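Local structure of SusD superfamily protein (Bacteroides fragilis NCTC 9343, 3NQP) at residues Ala58-Met63 with Ser352-His357; Tyr127-Tyr132 with Met207-Leu212; Leu131-Gly136 with Arg452-Arg457; Gly363-Asn366 with Ala370-Tyr373. The protein probably binds glycans at the outer membrane of the bacterium, as a member of the SusD family of sugar-binding proteins. All coordinates share one frame; numbering follows the deposited sequence.

Contact 1 of 4, residues Ala58-Met63 with Ser352-His357; sequences ASSDGM and SLYGTH. With EDO (1,2-ethanediol), chain D; EDO (1,2-ethanediol), chain E.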
# COMPACT_ATOMS: atom_id res chain seq x y z
N ALA A 58 -7.36 -13.71 19.50
CA ALA A 58 -7.58 -14.89 18.67
C ALA A 58 -8.43 -14.48 17.46
O ALA A 58 -9.44 -13.77 17.55
CB ALA A 58 -8.25 -15.99 19.46
N SER A 59 -8.03 -14.97 16.30
CA SER A 59 -8.84 -14.80 15.12
C SER A 59 -10.08 -15.66 15.22
O SER A 59 -10.17 -16.54 16.06
CB SER A 59 -8.07 -15.15 13.87
OG SER A 59 -7.71 -16.50 13.85
N SER A 60 -11.04 -15.37 14.34
CA SER A 60 -12.23 -16.24 14.19
C SER A 60 -11.85 -17.71 14.05
O SER A 60 -12.60 -18.60 14.50
CB SER A 60 -13.05 -15.78 12.99
OG SER A 60 -13.61 -14.50 13.26
N ASP A 61 -10.75 -17.99 13.36
CA ASP A 61 -10.33 -19.37 13.10
C ASP A 61 -9.66 -20.04 14.32
O ASP A 61 -9.40 -21.27 14.31
CB ASP A 61 -9.38 -19.42 11.92
CG ASP A 61 -9.30 -20.82 11.31
OD1 ASP A 61 -10.37 -21.40 11.07
OD2 ASP A 61 -8.18 -21.30 11.09
N GLY A 62 -9.38 -19.25 15.35
CA GLY A 62 -8.93 -19.79 16.63
C GLY A 62 -7.48 -19.51 16.98
O GLY A 62 -7.05 -19.95 18.03
N MSE A 63 -6.76 -18.75 16.15
CA MSE A 63 -5.31 -18.60 16.30
C MSE A 63 -4.96 -17.17 16.71
O MSE A 63 -5.55 -16.23 16.22
CB MSE A 63 -4.63 -18.96 14.99
CG MSE A 63 -3.16 -18.86 14.98
SE MSE A 63 -2.32 -19.90 16.47
CE MSE A 63 -0.69 -18.97 16.51
N SER A 352 -25.50 -15.75 12.12
CA SER A 352 -24.93 -14.47 12.54
C SER A 352 -23.46 -14.37 12.08
O SER A 352 -22.70 -15.34 12.17
CB SER A 352 -25.06 -14.31 14.06
OG SER A 352 -24.37 -15.35 14.71
N LEU A 353 -23.08 -13.21 11.57
CA LEU A 353 -21.74 -13.03 11.03
C LEU A 353 -20.70 -13.27 12.13
O LEU A 353 -20.75 -12.65 13.20
CB LEU A 353 -21.56 -11.61 10.46
CG LEU A 353 -20.17 -11.29 9.84
CD1 LEU A 353 -19.93 -12.24 8.59
CD2 LEU A 353 -20.02 -9.78 9.49
N TYR A 354 -19.73 -14.14 11.84
CA TYR A 354 -18.69 -14.48 12.82
C TYR A 354 -17.29 -13.98 12.41
O TYR A 354 -16.68 -13.15 13.09
CB TYR A 354 -18.69 -15.99 13.03
CG TYR A 354 -17.88 -16.51 14.20
CD1 TYR A 354 -16.52 -16.71 14.10
CD2 TYR A 354 -18.47 -16.75 15.43
CE1 TYR A 354 -15.77 -17.18 15.18
CE2 TYR A 354 -17.75 -17.22 16.48
CZ TYR A 354 -16.40 -17.45 16.37
OH TYR A 354 -15.67 -17.93 17.48
N GLY A 355 -16.77 -14.47 11.29
CA GLY A 355 -15.48 -14.03 10.79
C GLY A 355 -15.55 -13.66 9.32
O GLY A 355 -16.56 -13.84 8.65
N THR A 356 -14.46 -13.07 8.85
CA THR A 356 -14.32 -12.72 7.47
C THR A 356 -12.92 -13.13 7.07
O THR A 356 -12.03 -13.14 7.91
CB THR A 356 -14.56 -11.20 7.24
OG1 THR A 356 -13.57 -10.46 7.96
CG2 THR A 356 -15.98 -10.78 7.68
N HIS A 357 -12.73 -13.41 5.78
CA HIS A 357 -11.57 -14.09 5.25
C HIS A 357 -11.28 -13.55 3.83
O HIS A 357 -12.19 -13.40 3.02
CB HIS A 357 -11.85 -15.61 5.23
CG HIS A 357 -12.49 -16.11 6.49
ND1 HIS A 357 -11.76 -16.59 7.55
CD2 HIS A 357 -13.80 -16.22 6.86
CE1 HIS A 357 -12.58 -16.95 8.53
NE2 HIS A 357 -13.83 -16.76 8.12
C1 EDO D . -12.50 -12.40 16.05
O1 EDO D . -12.98 -11.13 15.60
C2 EDO D . -13.62 -13.31 16.57
O2 EDO D . -14.62 -13.57 15.55
C1 EDO E . -18.97 -13.23 17.45
O1 EDO E . -19.88 -12.94 16.39
C2 EDO E . -17.61 -13.74 16.95
O2 EDO E . -16.82 -12.71 16.34
O HOH W 1 -13.42 -19.00 17.02
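Ser-60 turns its hydroxyl opposite its own carbonyl carbon (chi1 -67°), which aims OG across at the strand, while Tyr-354 swings its ring opposite its backbone N (chi1 -168°) and carries it back to the serine. The backbones come within 5.2 Å, measured from the CA of Ser-60 to the CA of Gly-355. Here Ser-60 OG sits 3.1 Å from Gly-355 CA, packed directly against the backbone of the glycine. Alongside, the CD1–CE1 side of the tyrosine ring runs past the serine. Tyr-354 CD1 lies 3.7 Å from Ser-60 OG, and Ser-60 O meets the ring edge near its plane. No direct hydrogen bond joins the two segments. A water does it instead, donating to Ser-60 O at 2.7 Å and pairing with Tyr-354 OH at 2.5 Å. Ser-60 OG takes a hydrogen bond from O2 of one ethanediol, 2.7 Å away, and also bonds to Glu-318; a second ethanediol lays its C2 over one face of the tyrosine ring. Both diols probably come from the crystallisation liquor. Ser-60 belongs to a type I turn, Ser-59 to Gly-62, in the loop between helices 39-48 and 68-71. That turn rests on strand 351-358 just where Tyr-354 and Gly-355 form a classic beta bulge opposite Ser-341 of strand 338-344.

Contact 2 of 4, residues Tyr127-Tyr132 with Met207-Leu212; sequences YYFDLY and MGEVYL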
# COMPACT_ATOMS: atom_id res chain seq x y z
N TYR A 127 12.12 3.70 -1.70
CA TYR A 127 12.53 3.18 -0.43
C TYR A 127 12.67 4.32 0.58
O TYR A 127 12.20 4.22 1.69
CB TYR A 127 13.86 2.44 -0.54
CG TYR A 127 13.76 1.03 -1.12
CD1 TYR A 127 12.97 0.04 -0.52
CD2 TYR A 127 14.51 0.67 -2.22
CE1 TYR A 127 12.92 -1.28 -1.04
CE2 TYR A 127 14.48 -0.64 -2.73
CZ TYR A 127 13.71 -1.61 -2.14
OH TYR A 127 13.72 -2.89 -2.68
N TYR A 128 13.31 5.41 0.19
CA TYR A 128 13.49 6.50 1.15
C TYR A 128 12.17 7.16 1.58
O TYR A 128 12.11 7.72 2.67
CB TYR A 128 14.50 7.54 0.64
CG TYR A 128 15.93 7.17 1.05
CD1 TYR A 128 16.33 7.20 2.39
CD2 TYR A 128 16.84 6.78 0.13
CE1 TYR A 128 17.64 6.84 2.78
CE2 TYR A 128 18.16 6.46 0.49
CZ TYR A 128 18.56 6.49 1.81
OH TYR A 128 19.87 6.17 2.15
N PHE A 129 11.14 7.09 0.74
CA PHE A 129 9.84 7.68 1.06
C PHE A 129 9.10 6.81 2.11
O PHE A 129 8.44 7.36 3.00
CB PHE A 129 9.00 7.88 -0.21
CG PHE A 129 7.64 8.53 0.01
CD1 PHE A 129 7.50 9.68 0.75
CD2 PHE A 129 6.51 7.98 -0.58
CE1 PHE A 129 6.26 10.27 0.92
CE2 PHE A 129 5.27 8.54 -0.43
CZ PHE A 129 5.14 9.72 0.33
N ASP A 130 9.22 5.49 2.02
CA ASP A 130 8.76 4.62 3.12
C ASP A 130 9.54 4.98 4.41
O ASP A 130 8.92 5.17 5.49
CB ASP A 130 8.91 3.15 2.80
CG ASP A 130 7.67 2.55 2.06
OD1 ASP A 130 6.75 3.30 1.69
OD2 ASP A 130 7.67 1.33 1.85
N LEU A 131 10.86 5.09 4.33
CA LEU A 131 11.66 5.40 5.52
C LEU A 131 11.24 6.76 6.10
O LEU A 131 11.11 6.91 7.32
CB LEU A 131 13.17 5.34 5.23
CG LEU A 131 13.72 3.92 4.99
CD1 LEU A 131 15.14 4.02 4.56
CD2 LEU A 131 13.63 2.98 6.19
N TYR A 132 10.99 7.74 5.25
CA TYR A 132 10.55 9.08 5.73
C TYR A 132 9.18 9.04 6.41
O TYR A 132 8.98 9.65 7.44
CB TYR A 132 10.52 10.07 4.56
CG TYR A 132 9.95 11.43 4.79
CD1 TYR A 132 8.59 11.65 4.74
CD2 TYR A 132 10.79 12.53 5.07
CE1 TYR A 132 8.05 12.89 4.92
CE2 TYR A 132 10.26 13.82 5.23
CZ TYR A 132 8.88 13.99 5.15
OH TYR A 132 8.31 15.24 5.29
N MSE A 207 5.64 10.49 -7.65
CA MSE A 207 5.72 11.96 -7.47
C MSE A 207 4.39 12.50 -7.00
O MSE A 207 4.32 13.37 -6.15
CB MSE A 207 6.21 12.70 -8.72
CG MSE A 207 7.60 12.34 -9.14
SE MSE A 207 8.17 13.27 -10.73
CE MSE A 207 8.58 14.91 -9.86
N GLY A 208 3.29 11.95 -7.54
CA GLY A 208 1.98 12.34 -7.07
C GLY A 208 1.81 12.05 -5.59
O GLY A 208 1.25 12.87 -4.86
N GLU A 209 2.30 10.90 -5.14
CA GLU A 209 2.14 10.49 -3.74
C GLU A 209 3.01 11.35 -2.82
O GLU A 209 2.55 11.84 -1.78
CB GLU A 209 2.50 9.00 -3.57
CG GLU A 209 1.96 8.34 -2.32
CD GLU A 209 2.29 6.86 -2.29
OE1 GLU A 209 3.26 6.41 -2.93
OE2 GLU A 209 1.57 6.12 -1.65
N VAL A 210 4.25 11.56 -3.22
CA VAL A 210 5.23 12.33 -2.44
C VAL A 210 4.83 13.82 -2.34
O VAL A 210 4.73 14.35 -1.23
CB VAL A 210 6.65 12.21 -3.04
CG1 VAL A 210 7.59 13.28 -2.43
CG2 VAL A 210 7.22 10.77 -2.84
N TYR A 211 4.53 14.46 -3.47
CA TYR A 211 4.14 15.87 -3.46
C TYR A 211 2.76 16.15 -2.79
O TYR A 211 2.59 17.16 -2.09
CB TYR A 211 4.26 16.49 -4.86
CG TYR A 211 5.70 16.80 -5.23
CD1 TYR A 211 6.52 15.81 -5.76
CD2 TYR A 211 6.22 18.04 -5.02
CE1 TYR A 211 7.79 16.04 -6.09
CE2 TYR A 211 7.56 18.32 -5.33
CZ TYR A 211 8.34 17.31 -5.86
OH TYR A 211 9.65 17.54 -6.17
N LEU A 212 1.79 15.25 -2.92
CA LEU A 212 0.60 15.41 -2.12
C LEU A 212 0.91 15.35 -0.62
O LEU A 212 0.42 16.15 0.17
CB LEU A 212 -0.45 14.33 -2.41
CG LEU A 212 -1.73 14.51 -1.59
CD1 LEU A 212 -2.45 15.88 -1.79
CD2 LEU A 212 -2.69 13.32 -1.95
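Phe-129 and Val-210 mark where helices 110-135 and 200-216 come closest in these segments, their CA atoms 7.4 Å apart. The phenylalanine does the reaching: with CG anti to the backbone N (chi1 -178°), its ring extends across to the second helix and lies against Val-210 and Glu-209. One methyl of the valine, CG2, sits squarely over the ring, 3.5 Å from the centroid of Phe-129 and only 7° off the ring normal, a well-centred CH-pi contact. At the rim the contact changes character. Glu-209 brings its aliphatic stem up to the ring edge, with CG 3.8 Å from Phe-129 CE2, and its carboxylate plane is turned 61° from the ring. The carboxyl carbon lies at the same edge, and OE1 also skirts CE2. The hydrogen bond of the acid goes elsewhere, from Tyr-380 OH to OE1, and OE2 makes a long, weak ion pair with Arg-133. That same arginine forms a cation-pi contact with Phe-129. Helices 89-102, 163-181, 228-241 and 382-396 pack against other residues of the two segments. This buried helix-to-helix seam is in keeping with the TPR-like helical scaffold of SusD proteins, whose sequence families belong to the TPR clan.

Contact 3 of 4, residues Leu131-Gly136 with Arg452-Arg457; sequences LYRIYG and RWWDLR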
# COMPACT_ATOMS: atom_id res chain seq x y z
N LEU A 131 10.86 5.09 4.33
CA LEU A 131 11.66 5.40 5.52
C LEU A 131 11.24 6.76 6.10
O LEU A 131 11.11 6.91 7.32
CB LEU A 131 13.17 5.34 5.23
CG LEU A 131 13.72 3.92 4.99
CD1 LEU A 131 15.14 4.02 4.56
CD2 LEU A 131 13.63 2.98 6.19
N TYR A 132 10.99 7.74 5.25
CA TYR A 132 10.55 9.08 5.73
C TYR A 132 9.18 9.04 6.41
O TYR A 132 8.98 9.65 7.44
CB TYR A 132 10.52 10.07 4.56
CG TYR A 132 9.95 11.43 4.79
CD1 TYR A 132 8.59 11.65 4.74
CD2 TYR A 132 10.79 12.53 5.07
CE1 TYR A 132 8.05 12.89 4.92
CE2 TYR A 132 10.26 13.82 5.23
CZ TYR A 132 8.88 13.99 5.15
OH TYR A 132 8.31 15.24 5.29
N ARG A 133 8.23 8.31 5.83
CA ARG A 133 6.90 8.23 6.42
C ARG A 133 6.85 7.42 7.72
O ARG A 133 6.02 7.67 8.60
CB ARG A 133 5.91 7.67 5.41
CG ARG A 133 5.70 8.63 4.24
CD ARG A 133 4.60 8.14 3.30
NE ARG A 133 5.03 6.96 2.59
CZ ARG A 133 4.29 6.32 1.71
NH1 ARG A 133 3.08 6.77 1.38
NH2 ARG A 133 4.79 5.26 1.11
N ILE A 134 7.73 6.44 7.83
CA ILE A 134 7.78 5.59 9.01
C ILE A 134 8.63 6.24 10.11
O ILE A 134 8.21 6.28 11.22
CB ILE A 134 8.36 4.20 8.67
CG1 ILE A 134 7.41 3.45 7.74
CG2 ILE A 134 8.72 3.34 9.95
CD1 ILE A 134 6.12 2.99 8.41
N TYR A 135 9.80 6.75 9.76
CA TYR A 135 10.79 7.21 10.76
C TYR A 135 11.04 8.71 10.76
O TYR A 135 11.61 9.20 11.74
CB TYR A 135 12.14 6.52 10.51
CG TYR A 135 12.10 5.03 10.70
CD1 TYR A 135 12.00 4.48 11.95
CD2 TYR A 135 12.14 4.17 9.60
CE1 TYR A 135 11.92 3.11 12.12
CE2 TYR A 135 12.08 2.80 9.76
CZ TYR A 135 11.98 2.27 11.02
OH TYR A 135 11.91 0.90 11.20
N GLY A 136 10.68 9.42 9.68
CA GLY A 136 11.07 10.82 9.53
C GLY A 136 12.52 10.92 9.08
O GLY A 136 12.87 10.53 7.96
N ARG A 452 -4.32 2.60 4.17
CA ARG A 452 -5.06 3.25 5.24
C ARG A 452 -4.18 3.97 6.28
O ARG A 452 -4.52 5.09 6.72
CB ARG A 452 -6.03 2.33 5.97
CG ARG A 452 -6.97 3.15 6.87
CD ARG A 452 -8.18 2.35 7.37
NE ARG A 452 -9.35 3.20 7.39
CZ ARG A 452 -9.85 3.85 8.43
NH1 ARG A 452 -9.38 3.68 9.66
NH2 ARG A 452 -10.91 4.61 8.23
N TRP A 453 -3.06 3.38 6.65
CA TRP A 453 -2.20 4.06 7.64
C TRP A 453 -1.76 5.39 7.05
O TRP A 453 -1.77 6.42 7.73
CB TRP A 453 -0.97 3.22 8.04
CG TRP A 453 0.03 3.99 8.96
CD1 TRP A 453 1.31 4.24 8.70
CD2 TRP A 453 -0.27 4.60 10.22
NE1 TRP A 453 1.87 4.99 9.71
CE2 TRP A 453 0.93 5.20 10.68
CE3 TRP A 453 -1.41 4.68 11.02
CZ2 TRP A 453 1.00 5.88 11.86
CZ3 TRP A 453 -1.33 5.36 12.21
CH2 TRP A 453 -0.13 5.94 12.62
N TRP A 454 -1.37 5.36 5.77
CA TRP A 454 -0.90 6.60 5.12
C TRP A 454 -2.04 7.64 5.02
O TRP A 454 -1.85 8.84 5.34
CB TRP A 454 -0.27 6.29 3.76
CG TRP A 454 0.89 5.30 3.82
CD1 TRP A 454 1.14 4.28 2.95
CD2 TRP A 454 1.98 5.31 4.75
NE1 TRP A 454 2.31 3.64 3.31
CE2 TRP A 454 2.83 4.26 4.41
CE3 TRP A 454 2.31 6.12 5.84
CZ2 TRP A 454 3.99 3.98 5.12
CZ3 TRP A 454 3.47 5.82 6.56
CH2 TRP A 454 4.27 4.77 6.19
N ASP A 455 -3.22 7.18 4.64
CA ASP A 455 -4.41 8.04 4.56
C ASP A 455 -4.73 8.73 5.90
O ASP A 455 -5.07 9.91 5.90
CB ASP A 455 -5.62 7.23 4.08
CG ASP A 455 -5.45 6.71 2.65
OD1 ASP A 455 -4.61 7.23 1.89
OD2 ASP A 455 -6.16 5.75 2.28
N LEU A 456 -4.58 7.98 7.02
CA LEU A 456 -4.81 8.52 8.36
C LEU A 456 -3.78 9.54 8.77
O LEU A 456 -4.11 10.52 9.46
CB LEU A 456 -4.86 7.42 9.41
CG LEU A 456 -6.06 6.46 9.27
CD1 LEU A 456 -5.77 5.21 10.17
CD2 LEU A 456 -7.39 7.14 9.69
N ARG A 457 -2.53 9.33 8.36
CA ARG A 457 -1.47 10.32 8.62
C ARG A 457 -1.69 11.61 7.82
O ARG A 457 -1.40 12.70 8.29
CB ARG A 457 -0.08 9.78 8.23
CG ARG A 457 0.49 8.70 9.15
CD ARG A 457 1.15 9.19 10.40
NE ARG A 457 2.04 10.36 10.21
CZ ARG A 457 3.26 10.34 9.71
NH1 ARG A 457 3.80 9.22 9.31
NH2 ARG A 457 3.94 11.45 9.60
O HOH W 2 6.63 11.37 8.07
O HOH W 3 4.36 6.26 10.31
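Trp-454 is sandwiched: the guanidinium of Arg-133 lies flat over one face of its indole, CD1 of Trp-453 lies over the opposite face, and Ile-134 CG1 meets the edge in plane. The guanidinium and ring planes differ by 10°, their centres 3.7 Å apart, with Arg-133 CZ over the five-membered ring in a cation-pi contact. Arg-133 CB lies 3.3 Å from CZ3 of Trp-454 and CD over the six-membered ring; the bend at chi3 (-69°) then brings the guanidinium over the five-membered ring. Ile-134 adds CD1, 3.4 Å from CH2 of Trp-454. The two short helical segments cross at 67°, their axes 11.9 Å apart. A second arginine spans this gap: NH1 of Arg-457 gives a weak hydrogen bond to Arg-133 O at 2.8 Å. One water donates to Tyr-132 O and accepts from Arg-457 NH2, another donates to Arg-133 O and accepts from Trp-453 NE1. Asp-130 forms a salt bridge with Arg-133 and probably offsets its charge. Near the helix end at Tyr-135, Arg-133 O is thus met directly, though weakly, and Tyr-132 O only through water; the partial negative charge there would probably suit the cationic Arg-457, while the indole shelters a buried arginine.

Contact 4 of 4, residues Gly363-Asn366 with Ala370-Tyr373; sequences GYVN and ARVY. With EDO (1,2-ethanediol), chain I.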
# COMPACT_ATOMS: atom_id res chain seq x y z
N GLY A 363 -4.29 -15.75 -5.66
CA GLY A 363 -3.64 -16.54 -6.76
C GLY A 363 -4.58 -17.54 -7.43
O GLY A 363 -5.70 -17.18 -7.77
N TYR A 364 -4.16 -18.80 -7.56
CA TYR A 364 -5.01 -19.83 -8.21
C TYR A 364 -4.71 -21.22 -7.70
O TYR A 364 -3.78 -21.42 -6.92
CB TYR A 364 -4.84 -19.77 -9.74
CG TYR A 364 -3.40 -19.91 -10.20
CD1 TYR A 364 -2.64 -21.05 -9.91
CD2 TYR A 364 -2.77 -18.88 -10.91
CE1 TYR A 364 -1.32 -21.17 -10.32
CE2 TYR A 364 -1.46 -18.99 -11.33
CZ TYR A 364 -0.73 -20.12 -11.02
OH TYR A 364 0.59 -20.19 -11.41
N VAL A 365 -5.50 -22.19 -8.14
CA VAL A 365 -5.24 -23.57 -7.83
C VAL A 365 -4.65 -24.14 -9.11
O VAL A 365 -5.26 -24.04 -10.19
CB VAL A 365 -6.52 -24.31 -7.45
CG1 VAL A 365 -6.19 -25.74 -7.09
CG2 VAL A 365 -7.26 -23.60 -6.28
N ASN A 366 -3.48 -24.76 -8.99
CA ASN A 366 -2.79 -25.23 -10.17
C ASN A 366 -3.35 -26.57 -10.67
O ASN A 366 -4.32 -27.10 -10.11
CB ASN A 366 -1.27 -25.27 -9.89
CG ASN A 366 -0.88 -26.32 -8.91
OD1 ASN A 366 -1.65 -27.26 -8.62
ND2 ASN A 366 0.32 -26.18 -8.36
N ALA A 370 -3.23 -27.80 -6.15
CA ALA A 370 -2.68 -27.02 -5.05
C ALA A 370 -2.88 -25.50 -5.22
O ALA A 370 -2.61 -24.94 -6.27
CB ALA A 370 -1.18 -27.33 -4.87
N ARG A 371 -3.33 -24.86 -4.15
CA ARG A 371 -3.44 -23.43 -4.06
C ARG A 371 -2.03 -22.83 -4.09
O ARG A 371 -1.16 -23.26 -3.34
CB ARG A 371 -4.17 -23.05 -2.76
CG ARG A 371 -4.13 -21.54 -2.35
CD ARG A 371 -4.81 -20.65 -3.38
NE ARG A 371 -6.20 -21.00 -3.60
CZ ARG A 371 -6.99 -20.37 -4.46
NH1 ARG A 371 -6.51 -19.36 -5.17
NH2 ARG A 371 -8.24 -20.75 -4.61
N VAL A 372 -1.82 -21.89 -5.00
CA VAL A 372 -0.57 -21.16 -5.11
C VAL A 372 -0.81 -19.67 -4.91
O VAL A 372 -1.53 -19.06 -5.67
CB VAL A 372 0.11 -21.42 -6.48
CG1 VAL A 372 1.43 -20.67 -6.58
CG2 VAL A 372 0.38 -22.92 -6.72
N TYR A 373 -0.22 -19.09 -3.88
CA TYR A 373 -0.43 -17.65 -3.60
C TYR A 373 0.51 -16.77 -4.45
O TYR A 373 1.43 -16.17 -3.94
CB TYR A 373 -0.26 -17.36 -2.11
CG TYR A 373 -1.29 -18.09 -1.27
CD1 TYR A 373 -2.61 -17.68 -1.23
CD2 TYR A 373 -0.95 -19.22 -0.56
CE1 TYR A 373 -3.56 -18.36 -0.45
CE2 TYR A 373 -1.87 -19.90 0.20
CZ TYR A 373 -3.19 -19.47 0.24
OH TYR A 373 -4.12 -20.15 1.00
C1 EDO I . -8.83 -17.25 -5.90
O1 EDO I . -10.01 -16.63 -5.31
C2 EDO I . -9.09 -17.99 -7.22
O2 EDO I . -9.66 -19.30 -6.97
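Tyr-364 and Val-372 form the hydrogen-bonded pair of a small antiparallel hairpin, each using both its N-H and its carbonyl. Val-372 N donates to Tyr-364 O at 2.8 Å, nearly straight at 173°, and in return Tyr-364 N donates to Val-372 O over a longer 3.2 Å. Beside them, Val-365 and Arg-371 make the non-hydrogen-bonded pair, where CA of Val-365 directs its hydrogen at Ala-370 O. The bonding resumes toward the turn. Asn-366 N donates to Ala-370 O at 2.9 Å, coming in above the carbonyl plane, and Ala-370 N returns a bond to the side-chain OD1 of Asn-366 at 3.0 Å. Asn-366 can do this because CG stands between its backbone N and carbonyl carbon (chi1 69°), folding the amide back over the turn; its ND2 passes 3.6 Å from Val-372 CG2 and donates to Glu-273 OE2. OE1 of that glutamate bonds the hydroxyl of Tyr-364, so the two oxygens of one acid serve two side chains of the segment 363-366. Arg-371 bends at chi2 and chi3, bringing one face of its guanidinium against Val-365 CG2, 3.4 Å from Arg-371 NH2. Its nitrogens are well supplied: NH1 bonds to Ile-362 O, NE to Asp-308 O, and NH2 donates at 3.1 Å to O2 of an ethanediol that probably came from the crystallisation liquor. At the protein surface, the hairpin comes after strand 351-358 and before strand 377-381 in the chain, and the backbone of Tyr-373 hydrogen-bonds to Asn-278 as the chain leaves it.

How the contacts relate
Contacts 2 and 3 are neighbours, their centres about 9 Å apart. Both begin on helix 110-135, share Leu-131 and Tyr-132, and meet through Arg-133 and Glu-209, so this one helix packs against 200-216 and, near its end, against 452-458. Contacts 1 and 4 lie toward the periphery, centres about 23 Å from each other, on strands 351-358 and 364-365 that follow one another in the chain. The centre of contact 2 is about 35 Å from that of contact 1 and 33 Å from that of contact 4, across the chain's centre from both. Contacts 1 and 3 each join early sequence to late and alternate along the chain, consistent with both parts forming one body; contact 4 is local.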